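Local coordinates for uncharacterized N-acetyltransferase D2E76_00625 (Mycobacteroides abscessus, PDB 6YCA), which probably transfers acetyl groups from acetyl coenzyme A to amines, as a GCN5-related N-acetyltransferase of the Eis group that is unable to modify aminoglycosides, at residues I159-A164 with D276-G281. Numbering follows the deposited sequence.
Sequences IQRRRA and DVIELG. With SO4 (sulfate ion), chain L.
Two antiparallel neighbouring strands, 149-160 and 277-284, meet here where the first ends in a 3-10 turn. I159 and I278 form a hydrogen-bonded pair. I159 N gives its hydrogen to I278 O at 2.8 Å, and I278 N returns one to I159 O at 2.9 Å; both bonds are nearly straight. Q160 and V277 follow as a non-hydrogen-bonded pair. One more backbone bond follows beyond the last bridge, from R161 N to D276 O at 3.1 Å. This donor stands above the carbonyl plane, 36° out of it, as the chain turns away.

I159 and I278 put their side chains on the face that packs on L269 and L270 of helix 259-270, and I159 CB lies beside I278 CB. L280 packs on V251 and L254 of strand 248-256, and its CD2 meets I159 CD1 at 3.7 Å. The aliphatic part of R161 crosses the end of I278, with CG 4.0 Å from I278 CD1. Its CG is anti to the backbone N (chi1 -169°), and the chain bends at chi3. The R161 guanidinium then reaches V275 O and L270 O, which would tie the turn to the end of the helix.

At the turn, R162 and D276 lie side by side. R162 NH1 and D276 OD1 form a long salt bridge of 3.5 Å, with the guanidinium and carboxylate planes 29° apart. D276 OD2 is held by R247 N. R163 points elsewhere: its NH1 and NH2 both grip sulfate O3 at the guanidinium edge, and NH2 also pairs with D295. R305 of a third subunit shares that sulfate, probably a crystallisation ion. The arrangement is an antiparallel beta ladder closed by a 3-10 turn, consistent with the tandem GNAT architecture of Eis proteins.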
ATOM      1  N   ILE A 159      10.349  17.951   2.654  1.00 24.15           N
ATOM      2  CA  ILE A 159      10.934  18.430   3.898  1.00 18.82           C
ATOM      3  C   ILE A 159       9.968  18.104   5.026  1.00 24.86           C
ATOM      4  O   ILE A 159       8.786  18.460   4.956  1.00 30.12           O
ATOM      5  CB  ILE A 159      11.193  19.943   3.837  1.00 17.22           C
ATOM      6  CG1 ILE A 159      12.121  20.280   2.666  1.00 16.75           C
ATOM      7  CG2 ILE A 159      11.780  20.424   5.154  1.00 17.69           C
ATOM      8  CD1 ILE A 159      12.385  21.764   2.507  1.00 16.54           C
ATOM      9  N   GLN A 160      10.460  17.421   6.054  1.00 25.48           N
ATOM     10  CA  GLN A 160       9.680  17.202   7.269  1.00 25.59           C
ATOM     11  C   GLN A 160       9.905  18.420   8.160  1.00 25.70           C
ATOM     12  O   GLN A 160      10.949  18.549   8.803  1.00 31.81           O
ATOM     13  CB  GLN A 160      10.073  15.896   7.952  1.00 27.96           C
ATOM     14  CG  GLN A 160       8.887  15.143   8.558  1.00 35.45           C
ATOM     15  CD  GLN A 160       9.297  14.162   9.647  1.00 51.73           C
ATOM     16  OE1 GLN A 160       8.829  14.252  10.787  1.00 57.16           O
ATOM     17  NE2 GLN A 160      10.166  13.214   9.300  1.00 55.05           N
ATOM     18  N   ARG A 161       8.925  19.331   8.178  1.00 23.21           N
ATOM     19  CA  ARG A 161       9.135  20.662   8.750  1.00 22.80           C
ATOM     20  C   ARG A 161       9.542  20.620  10.218  1.00 21.55           C
ATOM     21  O   ARG A 161      10.310  21.479  10.664  1.00 20.41           O
ATOM     22  CB  ARG A 161       7.895  21.536   8.562  1.00 20.01           C
ATOM     23  CG  ARG A 161       8.117  23.002   8.898  1.00 21.23           C
ATOM     24  CD  ARG A 161       6.815  23.772   8.858  1.00 23.10           C
ATOM     25  NE  ARG A 161       5.917  23.380   9.941  1.00 26.43           N
ATOM     26  CZ  ARG A 161       5.936  23.904  11.162  1.00 30.57           C
ATOM     27  NH1 ARG A 161       6.808  24.855  11.467  1.00 27.58           N
ATOM     28  NH2 ARG A 161       5.075  23.480  12.077  1.00 40.04           N
ATOM     29  N   ARG A 162       9.022  19.657  10.990  1.00 25.12           N
ATOM     30  CA  ARG A 162       9.364  19.587  12.409  1.00 24.75           C
ATOM     31  C   ARG A 162      10.854  19.356  12.614  1.00 22.10           C
ATOM     32  O   ARG A 162      11.416  19.795  13.623  1.00 22.75           O
ATOM     33  CB  ARG A 162       8.535  18.512  13.116  1.00 35.59           C
ATOM     34  CG  ARG A 162       8.801  17.085  12.653  1.00 48.29           C
ATOM     35  CD  ARG A 162       8.014  16.076  13.482  1.00 54.48           C
ATOM     36  NE  ARG A 162       6.584  16.157  13.182  1.00 60.78           N
ATOM     37  CZ  ARG A 162       5.686  16.791  13.935  1.00 62.98           C
ATOM     38  NH1 ARG A 162       4.412  16.822  13.560  1.00 61.40           N
ATOM     39  NH2 ARG A 162       6.060  17.398  15.058  1.00 61.37           N
ATOM     40  N   ARG A 163      11.503  18.661  11.685  1.00 21.66           N
ATOM     41  CA  ARG A 163      12.933  18.393  11.752  1.00 22.08           C
ATOM     42  C   ARG A 163      13.785  19.456  11.065  1.00 25.70           C
ATOM     43  O   ARG A 163      15.017  19.333  11.055  1.00 24.28           O
ATOM     44  CB  ARG A 163      13.237  17.034  11.129  1.00 21.92           C
ATOM     45  CG  ARG A 163      12.390  15.899  11.643  1.00 22.58           C
ATOM     46  CD  ARG A 163      12.620  14.671  10.786  1.00 23.55           C
ATOM     47  NE  ARG A 163      14.039  14.342  10.691  1.00 22.76           N
ATOM     48  CZ  ARG A 163      14.521  13.311  10.010  1.00 22.85           C
ATOM     49  NH1 ARG A 163      13.696  12.502   9.357  1.00 24.45           N
ATOM     50  NH2 ARG A 163      15.826  13.094   9.975  1.00 23.20           N
ATOM     51  N   ALA A 164      13.173  20.478  10.473  1.00 29.81           N
ATOM     52  CA  ALA A 164      13.899  21.439   9.641  1.00 28.18           C
ATOM     53  C   ALA A 164      14.115  22.768  10.366  1.00 29.76           C
ATOM     54  O   ALA A 164      13.674  23.824   9.925  1.00 40.25           O
ATOM     55  CB  ALA A 164      13.173  21.631   8.312  1.00 27.72           C
ATOM     56  N   ASP A 276       3.092  20.177   8.103  1.00 21.01           N
ATOM     57  CA  ASP A 276       3.905  19.025   8.463  1.00 21.14           C
ATOM     58  C   ASP A 276       4.931  18.657   7.402  1.00 20.32           C
ATOM     59  O   ASP A 276       6.068  18.322   7.743  1.00 20.19           O
ATOM     60  CB  ASP A 276       3.008  17.817   8.761  1.00 30.36           C
ATOM     61  CG  ASP A 276       2.193  17.993  10.033  1.00 29.15           C
ATOM     62  OD1 ASP A 276       2.746  18.518  11.023  1.00 28.26           O
ATOM     63  OD2 ASP A 276       1.000  17.617  10.044  1.00 29.99           O
ATOM     64  N   VAL A 277       4.560  18.703   6.122  1.00 19.88           N
ATOM     65  CA  VAL A 277       5.439  18.305   5.030  1.00 19.21           C
ATOM     66  C   VAL A 277       5.460  19.417   3.993  1.00 20.09           C
ATOM     67  O   VAL A 277       4.406  19.920   3.595  1.00 26.63           O
ATOM     68  CB  VAL A 277       4.956  16.995   4.381  1.00 19.59           C
ATOM     69  CG1 VAL A 277       5.841  16.622   3.210  1.00 18.96           C
ATOM     70  CG2 VAL A 277       4.909  15.884   5.407  1.00 20.45           C
ATOM     71  N   ILE A 278       6.653  19.792   3.545  1.00 20.16           N
ATOM     72  CA  ILE A 278       6.820  20.792   2.497  1.00 26.75           C
ATOM     73  C   ILE A 278       7.395  20.084   1.280  1.00 34.12           C
ATOM     74  O   ILE A 278       8.480  19.496   1.353  1.00 45.74           O
ATOM     75  CB  ILE A 278       7.741  21.936   2.954  1.00 29.60           C
ATOM     76  CG1 ILE A 278       7.283  22.483   4.310  1.00 29.61           C
ATOM     77  CG2 ILE A 278       7.770  23.045   1.916  1.00 30.49           C
ATOM     78  CD1 ILE A 278       8.255  23.475   4.924  1.00 30.13           C
ATOM     79  N   GLU A 279       6.683  20.139   0.160  1.00 31.44           N
ATOM     80  CA  GLU A 279       7.151  19.519  -1.074  1.00 32.09           C
ATOM     81  C   GLU A 279       7.492  20.602  -2.086  1.00 30.50           C
ATOM     82  O   GLU A 279       6.628  21.396  -2.471  1.00 37.10           O
ATOM     83  CB  GLU A 279       6.159  18.501  -1.639  1.00 40.85           C
ATOM     84  CG  GLU A 279       6.760  17.693  -2.794  1.00 58.46           C
ATOM     85  CD  GLU A 279       5.960  16.445  -3.141  1.00 71.27           C
ATOM     86  OE1 GLU A 279       4.790  16.339  -2.705  1.00 68.77           O
ATOM     87  OE2 GLU A 279       6.513  15.563  -3.845  1.00 79.82           O
ATOM     88  N   LEU A 280       8.754  20.636  -2.496  1.00 23.39           N
ATOM     89  CA  LEU A 280       9.257  21.579  -3.483  1.00 19.92           C
ATOM     90  C   LEU A 280       9.492  20.805  -4.768  1.00 23.49           C
ATOM     91  O   LEU A 280      10.091  19.727  -4.738  1.00 34.08           O
ATOM     92  CB  LEU A 280      10.603  22.153  -3.035  1.00 22.53           C
ATOM     93  CG  LEU A 280      10.818  23.082  -1.836  1.00 25.50           C
ATOM     94  CD1 LEU A 280      10.127  24.423  -2.024  1.00 31.26           C
ATOM     95  CD2 LEU A 280      10.412  22.427  -0.522  1.00 23.37           C
ATOM     96  N   GLY A 281       9.000  21.330  -5.885  1.00 24.43           N
ATOM     97  CA  GLY A 281       9.230  20.698  -7.162  1.00 27.43           C
ATOM     98  C   GLY A 281       8.540  21.407  -8.308  1.00 33.31           C
ATOM     99  O   GLY A 281       7.392  21.852  -8.193  1.00 42.09           O
TER
HETATM  100  S   SO4 L 506      16.503   9.503   9.019  1.00 75.70           S
HETATM  101  O1  SO4 L 506      17.623   9.975   9.836  1.00 74.61           O
HETATM  102  O2  SO4 L 506      15.552   8.785   9.866  1.00 80.42           O
HETATM  103  O3  SO4 L 506      15.823  10.629   8.389  1.00 71.96           O
HETATM  104  O4  SO4 L 506      17.007   8.601   7.985  1.00 74.05           O